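Local coordinates for protein CPn_0803/CP_1068/CPj0803/CpB0832 (Chlamydophila pneumoniae, PDB 3Q9D) that is of unknown function but forms a coiled-coil hexamer probably associated with the needle tip of the type III secretion system, at residues Leu53-Leu58 / Ala113-Ala118; Arg72-Val77 / Glu94-Gly99; Ala127-Glu132 / Ala158-Gln163; Ser142-Leu145 / Arg150-Phe153; Ala183-Ala188 / Lys196-Ile201. All blocks are in the same frame, centred on the assembly; numbering follows the deposited sequence. Where two conformers were deposited one is given.

Contact 1 (Leu53-Leu58 / Ala113-Ala118)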
# COMPACT_ATOMS: atom_id res chain seq x y z
N LEU A 53 2.07 32.95 11.31
CA LEU A 53 3.08 32.02 10.82
C LEU A 53 2.82 30.61 11.34
O LEU A 53 2.95 29.63 10.60
CB LEU A 53 4.48 32.48 11.23
CG LEU A 53 5.30 33.22 10.18
CD1 LEU A 53 5.53 34.66 10.60
CD2 LEU A 53 6.62 32.51 9.94
N LEU A 54 2.44 30.51 12.61
CA LEU A 54 2.16 29.22 13.22
C LEU A 54 0.97 28.56 12.55
O LEU A 54 0.99 27.35 12.30
CB LEU A 54 1.88 29.40 14.72
CG LEU A 54 1.62 28.13 15.52
CD1 LEU A 54 2.78 27.16 15.39
CD2 LEU A 54 1.37 28.47 16.98
N GLU A 55 -0.06 29.34 12.26
CA GLU A 55 -1.25 28.80 11.59
C GLU A 55 -0.91 28.23 10.22
O GLU A 55 -1.36 27.13 9.87
CB GLU A 55 -2.33 29.87 11.44
CG GLU A 55 -3.60 29.34 10.79
CD GLU A 55 -4.64 30.44 10.56
OE1 GLU A 55 -4.38 31.35 9.74
OE2 GLU A 55 -5.72 30.38 11.19
N GLY A 56 -0.16 28.98 9.42
CA GLY A 56 0.24 28.51 8.09
C GLY A 56 1.04 27.22 8.17
O GLY A 56 0.81 26.29 7.40
N ASN A 57 1.99 27.15 9.10
CA ASN A 57 2.78 25.94 9.28
C ASN A 57 1.96 24.71 9.73
O ASN A 57 2.17 23.59 9.27
CB ASN A 57 3.94 26.24 10.25
CG ASN A 57 5.04 27.05 9.57
OD1 ASN A 57 5.41 26.75 8.44
ND2 ASN A 57 5.54 28.08 10.24
N LEU A 58 1.00 24.94 10.62
CA LEU A 58 0.12 23.87 11.05
C LEU A 58 -0.82 23.46 9.91
O LEU A 58 -1.04 22.27 9.69
CB LEU A 58 -0.67 24.27 12.29
CG LEU A 58 0.15 24.49 13.56
CD1 LEU A 58 -0.69 25.14 14.65
CD2 LEU A 58 0.79 23.21 14.07
N ALA A 113 -6.00 32.43 18.98
CA ALA A 113 -5.71 31.23 19.77
C ALA A 113 -6.92 30.31 19.76
O ALA A 113 -6.78 29.10 19.56
CB ALA A 113 -5.29 31.58 21.23
N HIS A 114 -8.12 30.87 19.97
CA HIS A 114 -9.33 30.04 19.94
C HIS A 114 -9.52 29.38 18.58
O HIS A 114 -9.94 28.23 18.50
CB HIS A 114 -10.57 30.83 20.35
CG HIS A 114 -10.59 31.18 21.80
ND1 HIS A 114 -10.02 30.38 22.76
CD2 HIS A 114 -11.09 32.25 22.46
CE1 HIS A 114 -10.17 30.93 23.95
NE2 HIS A 114 -10.82 32.06 23.80
N SER A 115 -9.17 30.09 17.51
CA SER A 115 -9.32 29.54 16.17
C SER A 115 -8.33 28.37 15.98
O SER A 115 -8.69 27.33 15.40
CB SER A 115 -9.08 30.63 15.12
OG SER A 115 -9.15 30.09 13.82
N LEU A 116 -7.10 28.55 16.45
CA LEU A 116 -6.07 27.51 16.34
C LEU A 116 -6.46 26.28 17.15
O LEU A 116 -6.25 25.14 16.72
CB LEU A 116 -4.72 28.02 16.83
CG LEU A 116 -4.01 29.04 15.94
CD1 LEU A 116 -2.71 29.50 16.63
CD2 LEU A 116 -3.73 28.49 14.52
N ILE A 117 -7.03 26.52 18.32
CA ILE A 117 -7.48 25.42 19.17
C ILE A 117 -8.57 24.63 18.44
O ILE A 117 -8.51 23.40 18.35
CB ILE A 117 -8.00 25.93 20.53
CG1 ILE A 117 -6.82 26.42 21.38
CG2 ILE A 117 -8.74 24.81 21.27
CD1 ILE A 117 -7.26 27.12 22.71
N ALA A 118 -9.55 25.35 17.90
CA ALA A 118 -10.67 24.71 17.21
C ALA A 118 -10.17 23.94 16.00
O ALA A 118 -10.59 22.81 15.76
CB ALA A 118 -11.72 25.76 16.79
O HOH W 1 -6.99 28.72 12.90

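Contact 2 (Arg72-Val77 / Glu94-Gly99)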
# COMPACT_ATOMS: atom_id res chain seq x y z
N ARG A 72 5.58 14.45 16.06
CA ARG A 72 6.92 15.01 16.15
C ARG A 72 7.13 16.18 15.20
O ARG A 72 7.87 17.11 15.50
CB ARG A 72 7.98 13.91 15.96
CG ARG A 72 8.33 13.26 17.31
CD ARG A 72 9.19 12.03 17.18
NE ARG A 72 8.48 10.94 16.51
CZ ARG A 72 8.81 9.66 16.62
NH1 ARG A 72 9.81 9.30 17.40
NH2 ARG A 72 8.11 8.73 15.97
N GLU A 73 6.48 16.13 14.04
CA GLU A 73 6.61 17.23 13.09
C GLU A 73 5.98 18.50 13.66
O GLU A 73 6.52 19.60 13.54
CB GLU A 73 5.96 16.87 11.75
CG GLU A 73 6.19 17.92 10.68
CD GLU A 73 5.67 17.49 9.29
OE1 GLU A 73 4.95 16.47 9.22
OE2 GLU A 73 5.99 18.19 8.29
N PHE A 74 4.82 18.34 14.30
CA PHE A 74 4.17 19.41 15.02
C PHE A 74 5.06 20.00 16.14
O PHE A 74 5.18 21.21 16.29
CB PHE A 74 2.84 18.91 15.60
CG PHE A 74 2.39 19.67 16.81
CD1 PHE A 74 1.80 20.92 16.69
CD2 PHE A 74 2.53 19.12 18.08
CE1 PHE A 74 1.37 21.64 17.83
CE2 PHE A 74 2.11 19.82 19.22
CZ PHE A 74 1.54 21.07 19.10
N GLN A 75 5.68 19.15 16.95
CA GLN A 75 6.57 19.66 18.00
C GLN A 75 7.68 20.49 17.38
O GLN A 75 8.05 21.51 17.92
CB GLN A 75 7.20 18.50 18.78
CG GLN A 75 6.20 17.73 19.63
CD GLN A 75 6.89 16.61 20.40
OE1 GLN A 75 7.48 15.72 19.80
NE2 GLN A 75 6.84 16.68 21.73
N ASN A 76 8.21 20.04 16.26
CA ASN A 76 9.30 20.77 15.59
C ASN A 76 8.84 22.16 15.12
O ASN A 76 9.58 23.13 15.24
CB ASN A 76 9.83 19.95 14.41
CG ASN A 76 10.98 20.64 13.69
OD1 ASN A 76 12.04 20.84 14.27
ND2 ASN A 76 10.76 21.02 12.43
N VAL A 77 7.61 22.24 14.61
CA VAL A 77 6.99 23.51 14.24
C VAL A 77 6.88 24.45 15.44
O VAL A 77 7.20 25.63 15.35
CB VAL A 77 5.58 23.27 13.63
CG1 VAL A 77 4.75 24.56 13.63
CG2 VAL A 77 5.72 22.71 12.21
N GLU A 94 0.58 23.98 25.63
CA GLU A 94 -0.61 24.01 26.50
C GLU A 94 -1.85 24.38 25.69
O GLU A 94 -2.90 23.75 25.79
CB GLU A 94 -0.43 25.04 27.61
CG GLU A 94 0.63 24.70 28.63
CD GLU A 94 0.23 23.54 29.52
OE1 GLU A 94 -0.90 23.01 29.35
OE2 GLU A 94 1.04 23.16 30.39
N MET A 95 -1.72 25.43 24.88
CA MET A 95 -2.82 25.89 24.04
C MET A 95 -3.32 24.79 23.09
O MET A 95 -4.51 24.45 23.06
CB MET A 95 -2.38 27.10 23.21
CG MET A 95 -3.41 27.54 22.18
SD MET A 95 -2.77 28.67 20.92
CE MET A 95 -1.94 29.87 21.96
N LEU A 96 -2.39 24.22 22.32
CA LEU A 96 -2.75 23.32 21.19
C LEU A 96 -2.92 21.84 21.57
O LEU A 96 -3.65 21.11 20.90
CB LEU A 96 -1.72 23.45 20.07
CG LEU A 96 -1.66 24.85 19.44
CD1 LEU A 96 -0.51 24.95 18.46
CD2 LEU A 96 -2.98 25.18 18.76
N ILE A 97 -2.22 21.40 22.61
CA ILE A 97 -2.39 20.03 23.09
C ILE A 97 -3.51 19.96 24.13
O ILE A 97 -4.37 19.08 24.06
CB ILE A 97 -1.08 19.47 23.67
CG1 ILE A 97 -0.03 19.29 22.56
CG2 ILE A 97 -1.32 18.14 24.35
CD1 ILE A 97 1.38 18.96 23.12
N ASN A 98 -3.53 20.92 25.06
CA ASN A 98 -4.51 20.91 26.16
C ASN A 98 -5.71 21.87 26.02
O ASN A 98 -6.59 21.84 26.85
CB ASN A 98 -3.81 21.17 27.50
CG ASN A 98 -2.85 20.07 27.86
OD1 ASN A 98 -3.03 18.93 27.44
ND2 ASN A 98 -1.81 20.39 28.64
N GLY A 99 -5.72 22.71 24.98
CA GLY A 99 -6.76 23.71 24.82
C GLY A 99 -6.79 24.78 25.92
O GLY A 99 -7.82 25.45 26.14

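Contact 3 (Ala127-Glu132 / Ala158-Gln163)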
# COMPACT_ATOMS: atom_id res chain seq x y z
N ALA A 127 -2.85 12.81 16.14
CA ALA A 127 -1.43 12.54 15.82
C ALA A 127 -0.70 11.92 17.00
O ALA A 127 0.09 10.99 16.85
CB ALA A 127 -0.70 13.81 15.37
N LYS A 128 -0.94 12.45 18.20
CA LYS A 128 -0.29 11.91 19.40
C LYS A 128 -0.78 10.48 19.67
O LYS A 128 0.01 9.61 19.98
CB LYS A 128 -0.59 12.82 20.60
CG LYS A 128 0.26 12.51 21.84
CD LYS A 128 0.05 13.61 22.90
CE LYS A 128 0.97 13.42 24.09
NZ LYS A 128 1.40 14.73 24.68
N ASP A 129 -2.08 10.25 19.47
CA ASP A 129 -2.66 8.92 19.64
C ASP A 129 -2.04 7.91 18.66
O ASP A 129 -1.73 6.78 19.05
CB ASP A 129 -4.18 8.94 19.46
CG ASP A 129 -4.89 7.85 20.26
OD1 ASP A 129 -4.37 7.42 21.31
OD2 ASP A 129 -5.98 7.42 19.84
N ILE A 130 -1.85 8.32 17.41
CA ILE A 130 -1.30 7.44 16.37
C ILE A 130 0.15 7.07 16.72
O ILE A 130 0.57 5.90 16.68
CB ILE A 130 -1.42 8.12 14.98
CG1 ILE A 130 -2.91 8.17 14.54
CG2 ILE A 130 -0.54 7.42 13.96
CD1 ILE A 130 -3.18 8.91 13.23
N HIS A 131 0.91 8.09 17.09
CA HIS A 131 2.27 7.91 17.61
C HIS A 131 2.31 6.83 18.71
O HIS A 131 3.23 6.01 18.77
CB HIS A 131 2.76 9.26 18.15
CG HIS A 131 4.21 9.29 18.51
ND1 HIS A 131 4.89 8.18 18.96
CD2 HIS A 131 5.11 10.30 18.47
CE1 HIS A 131 6.15 8.51 19.20
NE2 HIS A 131 6.31 9.79 18.91
N GLU A 132 1.30 6.82 19.56
CA GLU A 132 1.29 5.92 20.72
C GLU A 132 0.68 4.56 20.42
O GLU A 132 1.20 3.55 20.87
CB GLU A 132 0.55 6.59 21.88
CG GLU A 132 1.28 7.84 22.33
CD GLU A 132 0.51 8.67 23.35
OE1 GLU A 132 -0.73 8.51 23.45
OE2 GLU A 132 1.16 9.47 24.06
N ALA A 158 -10.55 -1.42 10.76
CA ALA A 158 -9.95 -0.09 10.67
C ALA A 158 -9.12 0.10 11.91
O ALA A 158 -9.58 -0.22 13.01
CB ALA A 158 -11.05 1.01 10.58
N ARG A 159 -7.91 0.61 11.74
CA ARG A 159 -7.05 0.90 12.88
C ARG A 159 -7.14 2.35 13.33
O ARG A 159 -7.68 3.20 12.61
CB ARG A 159 -5.62 0.56 12.54
CG ARG A 159 -5.45 -0.88 12.06
CD ARG A 159 -4.00 -1.30 11.96
NE ARG A 159 -3.17 -0.29 11.28
CZ ARG A 159 -1.96 -0.55 10.78
NH1 ARG A 159 -1.44 -1.77 10.88
NH2 ARG A 159 -1.25 0.41 10.19
N VAL A 160 -6.62 2.64 14.51
CA VAL A 160 -6.54 4.00 15.03
C VAL A 160 -5.86 4.94 14.00
O VAL A 160 -6.22 6.11 13.90
CB VAL A 160 -5.76 4.06 16.38
CG1 VAL A 160 -5.39 5.50 16.75
CG2 VAL A 160 -6.57 3.40 17.50
N ASP A 161 -4.88 4.44 13.26
CA ASP A 161 -4.21 5.29 12.26
C ASP A 161 -4.99 5.47 10.96
O ASP A 161 -4.52 6.14 10.04
CB ASP A 161 -2.80 4.78 11.96
CG ASP A 161 -2.80 3.43 11.24
OD1 ASP A 161 -3.88 2.93 10.87
OD2 ASP A 161 -1.72 2.87 11.03
N GLY A 162 -6.20 4.92 10.87
CA GLY A 162 -7.02 5.11 9.69
C GLY A 162 -6.86 4.07 8.60
O GLY A 162 -7.66 4.00 7.68
N GLN A 163 -5.84 3.23 8.69
CA GLN A 163 -5.66 2.19 7.67
C GLN A 163 -6.72 1.13 7.86
O GLN A 163 -7.13 0.86 8.98
CB GLN A 163 -4.27 1.56 7.80
CG GLN A 163 -3.15 2.60 7.63
CD GLN A 163 -1.81 1.98 7.31
OE1 GLN A 163 -1.73 0.91 6.71
NE2 GLN A 163 -0.73 2.66 7.72

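Contact 4 (Ser142-Leu145 / Arg150-Phe153)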
# COMPACT_ATOMS: atom_id res chain seq x y z
N SER A 142 -19.10 -5.30 9.07
CA SER A 142 -19.31 -6.56 8.38
C SER A 142 -20.58 -6.45 7.56
O SER A 142 -21.56 -5.88 8.02
CB SER A 142 -19.46 -7.72 9.36
OG SER A 142 -18.26 -7.95 10.09
N ASP A 143 -20.54 -6.98 6.35
CA ASP A 143 -21.74 -7.08 5.53
C ASP A 143 -21.91 -8.51 5.11
O ASP A 143 -21.00 -9.11 4.52
CB ASP A 143 -21.64 -6.20 4.30
CG ASP A 143 -21.56 -4.73 4.64
OD1 ASP A 143 -22.58 -4.18 5.13
OD2 ASP A 143 -20.49 -4.14 4.43
N MET A 144 -23.07 -9.07 5.42
CA MET A 144 -23.34 -10.44 5.05
C MET A 144 -23.81 -10.51 3.61
O MET A 144 -24.67 -9.74 3.19
CB MET A 144 -24.41 -11.04 5.97
CG MET A 144 -24.53 -12.55 5.85
SD MET A 144 -25.47 -13.24 7.23
CE MET A 144 -27.12 -12.66 6.79
N LEU A 145 -23.25 -11.45 2.86
CA LEU A 145 -23.67 -11.68 1.49
C LEU A 145 -24.16 -13.12 1.39
O LEU A 145 -23.48 -14.05 1.80
CB LEU A 145 -22.50 -11.47 0.53
CG LEU A 145 -21.65 -10.22 0.75
CD1 LEU A 145 -20.30 -10.38 0.08
CD2 LEU A 145 -22.36 -8.99 0.23
N ARG A 150 -24.49 -20.34 0.48
CA ARG A 150 -23.44 -20.03 1.44
C ARG A 150 -23.59 -18.60 1.97
O ARG A 150 -23.84 -17.69 1.18
CB ARG A 150 -22.06 -20.21 0.80
CG ARG A 150 -21.02 -20.80 1.73
CD ARG A 150 -19.92 -21.51 0.96
NE ARG A 150 -18.88 -20.59 0.51
CZ ARG A 150 -17.69 -20.47 1.10
NH1 ARG A 150 -17.40 -21.20 2.16
NH2 ARG A 150 -16.81 -19.60 0.63
N CYS A 151 -23.40 -18.41 3.27
CA CYS A 151 -23.42 -17.08 3.86
C CYS A 151 -21.99 -16.65 4.15
O CYS A 151 -21.25 -17.32 4.87
CB CYS A 151 -24.31 -16.99 5.11
SG CYS A 151 -26.05 -16.49 4.76
N ILE A 152 -21.60 -15.54 3.55
CA ILE A 152 -20.25 -15.02 3.81
C ILE A 152 -20.29 -13.56 4.29
O ILE A 152 -21.30 -12.87 4.12
CB ILE A 152 -19.35 -15.17 2.58
CG1 ILE A 152 -19.95 -14.45 1.38
CG2 ILE A 152 -19.12 -16.66 2.27
CD1 ILE A 152 -18.97 -14.28 0.23
N PHE A 153 -19.20 -13.09 4.88
CA PHE A 153 -19.15 -11.76 5.45
C PHE A 153 -18.01 -11.00 4.83
O PHE A 153 -16.88 -11.50 4.79
CB PHE A 153 -18.94 -11.84 6.96
CG PHE A 153 -20.08 -12.50 7.67
CD1 PHE A 153 -21.20 -11.77 8.05
CD2 PHE A 153 -20.04 -13.85 7.95
CE1 PHE A 153 -22.26 -12.38 8.71
CE2 PHE A 153 -21.11 -14.47 8.61
CZ PHE A 153 -22.21 -13.74 8.98

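Contact 5 (Ala183-Ala188 / Lys196-Ile201)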
# COMPACT_ATOMS: atom_id res chain seq x y z
N ALA A 183 -8.90 -18.42 22.73
CA ALA A 183 -7.67 -19.09 23.16
C ALA A 183 -6.68 -18.05 23.68
O ALA A 183 -6.00 -18.27 24.68
CB ALA A 183 -7.06 -19.92 22.01
N ARG A 184 -6.61 -16.90 23.01
CA ARG A 184 -5.69 -15.84 23.41
C ARG A 184 -6.08 -15.19 24.73
O ARG A 184 -5.20 -14.86 25.53
CB ARG A 184 -5.57 -14.77 22.31
CG ARG A 184 -5.15 -15.33 20.95
CD ARG A 184 -3.69 -15.76 20.90
NE ARG A 184 -3.42 -17.05 21.52
CZ ARG A 184 -3.86 -18.23 21.07
NH1 ARG A 184 -4.63 -18.30 19.99
NH2 ARG A 184 -3.53 -19.35 21.72
N LEU A 185 -7.37 -14.99 24.97
CA LEU A 185 -7.79 -14.46 26.26
C LEU A 185 -7.50 -15.46 27.36
O LEU A 185 -7.19 -15.08 28.49
CB LEU A 185 -9.27 -14.12 26.27
CG LEU A 185 -9.73 -12.94 25.40
CD1 LEU A 185 -11.18 -12.74 25.65
CD2 LEU A 185 -8.94 -11.67 25.74
N LEU A 186 -7.64 -16.74 27.05
CA LEU A 186 -7.36 -17.77 28.05
C LEU A 186 -5.88 -17.76 28.42
O LEU A 186 -5.51 -18.00 29.57
CB LEU A 186 -7.79 -19.14 27.54
CG LEU A 186 -9.30 -19.43 27.61
CD1 LEU A 186 -9.63 -20.70 26.84
CD2 LEU A 186 -9.74 -19.56 29.06
N GLU A 187 -5.01 -17.48 27.46
CA GLU A 187 -3.60 -17.37 27.79
C GLU A 187 -3.32 -16.09 28.59
O GLU A 187 -2.57 -16.12 29.56
CB GLU A 187 -2.70 -17.51 26.56
CG GLU A 187 -2.68 -18.95 26.02
CD GLU A 187 -1.49 -19.25 25.10
OE1 GLU A 187 -0.44 -18.56 25.21
OE2 GLU A 187 -1.60 -20.18 24.27
N ALA A 188 -3.95 -14.97 28.22
CA ALA A 188 -3.84 -13.77 29.04
C ALA A 188 -4.28 -14.01 30.49
O ALA A 188 -3.74 -13.39 31.42
CB ALA A 188 -4.67 -12.66 28.45
N LYS A 196 -5.84 -9.40 35.65
CA LYS A 196 -6.39 -8.17 36.22
C LYS A 196 -7.15 -7.41 35.16
O LYS A 196 -8.20 -6.83 35.43
CB LYS A 196 -5.28 -7.28 36.78
CG LYS A 196 -4.53 -7.88 37.95
CD LYS A 196 -5.26 -7.66 39.26
CE LYS A 196 -4.50 -8.31 40.41
NZ LYS A 196 -3.05 -7.94 40.39
N ASN A 197 -6.60 -7.40 33.94
CA ASN A 197 -7.28 -6.79 32.80
C ASN A 197 -8.63 -7.45 32.57
O ASN A 197 -9.61 -6.78 32.30
CB ASN A 197 -6.47 -6.96 31.50
CG ASN A 197 -5.20 -6.12 31.46
OD1 ASN A 197 -4.40 -6.27 30.54
ND2 ASN A 197 -5.01 -5.25 32.44
N LEU A 198 -8.68 -8.78 32.64
CA LEU A 198 -9.92 -9.51 32.41
C LEU A 198 -10.93 -9.29 33.54
O LEU A 198 -12.15 -9.22 33.30
CB LEU A 198 -9.66 -11.00 32.26
CG LEU A 198 -9.06 -11.44 30.92
CD1 LEU A 198 -8.38 -12.80 31.08
CD2 LEU A 198 -10.16 -11.50 29.86
N GLN A 199 -10.44 -9.19 34.77
CA GLN A 199 -11.36 -8.96 35.89
C GLN A 199 -12.05 -7.61 35.74
O GLN A 199 -13.18 -7.44 36.17
CB GLN A 199 -10.64 -9.05 37.24
CG GLN A 199 -10.25 -10.47 37.66
CD GLN A 199 -11.45 -11.40 37.85
OE1 GLN A 199 -12.58 -10.94 38.06
NE2 GLN A 199 -11.21 -12.70 37.79
N GLU A 200 -11.36 -6.66 35.10
CA GLU A 200 -11.93 -5.33 34.85
C GLU A 200 -13.15 -5.35 33.93
O GLU A 200 -14.04 -4.50 34.04
CB GLU A 200 -10.86 -4.39 34.28
CG GLU A 200 -10.24 -3.46 35.31
CD GLU A 200 -8.73 -3.62 35.42
OE1 GLU A 200 -8.08 -3.93 34.40
OE2 GLU A 200 -8.20 -3.44 36.55
N ILE A 201 -13.21 -6.32 33.02
CA ILE A 201 -14.34 -6.40 32.10
C ILE A 201 -15.13 -7.68 32.33
O ILE A 201 -15.71 -8.24 31.39
CB ILE A 201 -13.88 -6.33 30.62
CG1 ILE A 201 -12.88 -7.43 30.30
CG2 ILE A 201 -13.24 -4.99 30.34
CD1 ILE A 201 -12.61 -7.60 28.80

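Contact 1 (Leu53-Leu58 / Ala113-Ala118)
Leu116 reaches from helix 107-133 to helix 48-61 and rests its CD2 methyl on the aliphatic start of Glu55. Leu116 CD2 lies 3.7 Å from Glu55 CB and almost as near to CG. This is the tight part of the contact. Beside it the packing is looser: Leu54 CD2 and Leu116 CD1 are 4.2 Å apart. The segments 53-58 and 113-118 run nearly parallel, with 12° between their axes. The axes stay 11.2 Å apart, too far for the backbones to meet, so long side chains fill the gap. The two helices belong to the helical bundle at the N-terminal end of the chain. There Leu54 and Leu58 also pack on helices 70-82 and 86-98.

The polar side is different. The Glu55 chain runs extended, with CG anti to the backbone N (chi1 -178°), and this carries the carboxylate past Leu116 toward Ser115. The two polar ends do not bond directly; Glu55 OE2 and Ser115 OG stand 4.3 Å apart. One water joins them. It donates to Glu55 OE2 at 2.7 Å and accepts from Ser115 OG at the same distance. Both residues are partly exposed along this side.

Contact 2 (Arg72-Val77 / Glu94-Gly99)
Phe74 swings its ring from helix 70-82 toward Leu96 and Ile97 because CG lies anti to its backbone N (chi1 155°). Leu96 CG and Ile97 CG1 both lie beside their own backbone N and anti to the carbonyl carbon (chi1 -63° and -67°). Their ends meet neighbouring parts of the Phe74 ring.

The contacts differ in kind. Leu96 CD1 sits at the ring edge, in plane, 3.9 Å from Phe74 CE1. Ile97 comes in obliquely. Its CG1 is 4.0 Å from Phe74 CE2, and its CD1 is 4.1 Å from the same carbon. Phe74 CZ, between CE1 and CE2, is 4.2 Å from Leu96 CB. The backbones keep their distance: the nearest CA atoms, of Phe74 and Leu96, are 10.1 Å apart. The ring bridges most of that gap.

Helices 70-82 and 86-98 follow each other in the chain. Phe74 and Leu96 also both touch Leu58 of helix 48-61 and Ile124 of helix 107-133, so the ring lies in the interior of a four-helix arrangement. On the outer side of helix 70-82, Arg72 forms a salt bridge with Asp143 of a neighbouring subunit.

At the end of helix 86-98, Asn98 ND2 donates to Glu94 OE1 at 2.9 Å. It meets that oxygen from above the carboxylate plane. Gly99 then leaves the helix with positive phi. Across the two segments the chemistry is purely apolar. The contact therefore rests on shape and on burial of hydrocarbon, with no polar bond to fix its direction.

Contact 3 (Ala127-Glu132 / Ala158-Gln163)
Val160 and Asp161 meet the helical segment 127-132 chiefly through Ile130. Segment 158-163 begins as the end of strand 150-159. Arg159 NH2 forms a salt bridge with Asp161 OD2 at 2.6 Å, and Asp161 OD2 accepts through its syn lone pair. Arg159 NH1 bonds Leu166 O of a neighbouring subunit.

Val160 comes next. Its CG1 lies 3.7 Å from Asp129 OD2 in one of the two conformers of that aspartate. The polar partner of Asp129 is Arg133, by a salt bridge. The Val160 CG1 methyl is 4.3 Å from Ile130 CG1.

At Asp161, Ile130 CD1 touches the backbone at Asp161 CA, 3.9 Å away, and Ile130 CG2 meets Asp161 CB at 4.0 Å. The Asp161 CG takes the place between backbone N and carbonyl carbon (chi1 68°), which leads the carboxylate away from the helix. Its OD2 also bonds Tyr68.

Gly162 has positive phi, and its N donates to Arg159 O, closing the turn. Gln163 N then donates to Asp161 OD1 at 2.9 Å, from above the carboxylate plane. The arrangement is a type I beta turn over Arg159 to Gly162 with an overlapping Asx turn. It forms the tight connection between strands 150-159 and 164-170 of the antiparallel sheet, set against helix 107-133.

Contact 4 (Ser142-Leu145 / Arg150-Phe153)
Met144 and Leu145 pair with Phe153 and Ile152 across a beta hairpin, formed by strands 137-147 and 150-159 of the antiparallel sheet. The short segments run at 162° to each other.

The backbone bonds come first. Leu145 and Ile152 are a hydrogen-bonded pair, joined twice. Leu145 N donates to Ile152 O at 2.7 Å, and Ile152 N returns a bond to Leu145 O at 3.0 Å. Both are nearly straight, at 172° and 176°. Met144 and Phe153 form the next, non-hydrogen-bonded pair. Here CA-H...O contacts take over: Phe153 CA approaches Asp143 O at 3.4 Å, and Met144 CA approaches Ile152 O.

Apolar packing divides between the sheet faces. On the face of Leu145 and Ile152, Leu145 CB lies 4.0 Å from Ile152 CG1. Met168 of strand 164-170 adjoins both. On the face of Met144 and Phe153 the two side chains lie side by side and point the same way.

Polar groups have outside partners. Arg150, in one of its two conformers, forms a salt bridge with Asp170. Cys151 N bonds Asn197 OD1 of a neighbouring subunit, so the hairpin takes part in assembly.

The sulfur contacts close the account. Met144 CG lies anti to the backbone N. Met144 SD lies 4.1 Å from Cys151 SG in one of the two conformers of that cysteine. In a Met-aromatic contact, Met144 SD meets the Phe153 ring obliquely, 3.6 Å from CE1.

Contact 5 (Ala183-Ala188 / Lys196-Ile201)
The CA atoms of Ala188 and Leu198 are the nearest pair between segments 183-188 and 196-201, 8.2 Å apart. Segment 183-188 is helical throughout, within helix 171-190. Segment 196-201 belongs to helix 192-200 and runs on to Ile201. There Ile201 N bonds Leu198 O at 3.1 Å. Ile201 itself takes the N-cap position of helix 202-217.

Leu198 carries the contact. Its CG is placed beside the backbone N and anti to the carbonyl carbon (chi1 -76°), which sends the branch toward helix 171-190. The CD1 methyl lies over the backbone of that helix. It is 3.7 Å from Leu185 O and 4.3 Å from Ala188 C. The other methyl meets a side chain: Leu198 CD2 is 4.3 Å from Leu185 CD2.

Helices 171-190 and 192-200 follow each other with a very short connection. The chain turns sharply between these two consecutive helices, and the contact lies near that turn. The small Ala188 side chain points toward the partner and leaves the neighbouring backbone within reach of the leucine methyl. The three touching residues are buried.

Polar groups keep to other sides. Arg184 NH2 makes a weak bond to Glu187 OE2 at 3.3 Å, part of a salt bridge along one helix. Asn197 turns to a neighbouring subunit, where its ND2 bonds Glu149 O. Leu198 and Ile201 also pack on Val171 of that subunit.

Contacts 1 and 2 sit together in the N-terminal helical bundle, with centres about 10 Å apart. They touch through Leu54, Leu58 and Ile117. Contact 2 lies within the chain span between the two halves of contact 1. Contact 3 is near the middle of the chain, about 22 Å from contact 1 between centres. Both use helix 107-133, which links the bundle to the sheet. Contact 4 shares strand 150-159 with contact 3 and lies about 28 Å from it, centre to centre. Contact 5 comes last, in the C-terminal helices. Contacts 4 and 5 lie across the chain's centre from contacts 1 and 2. Contacts 4 and 5 both touch one neighbouring subunit and so take part in the assembly.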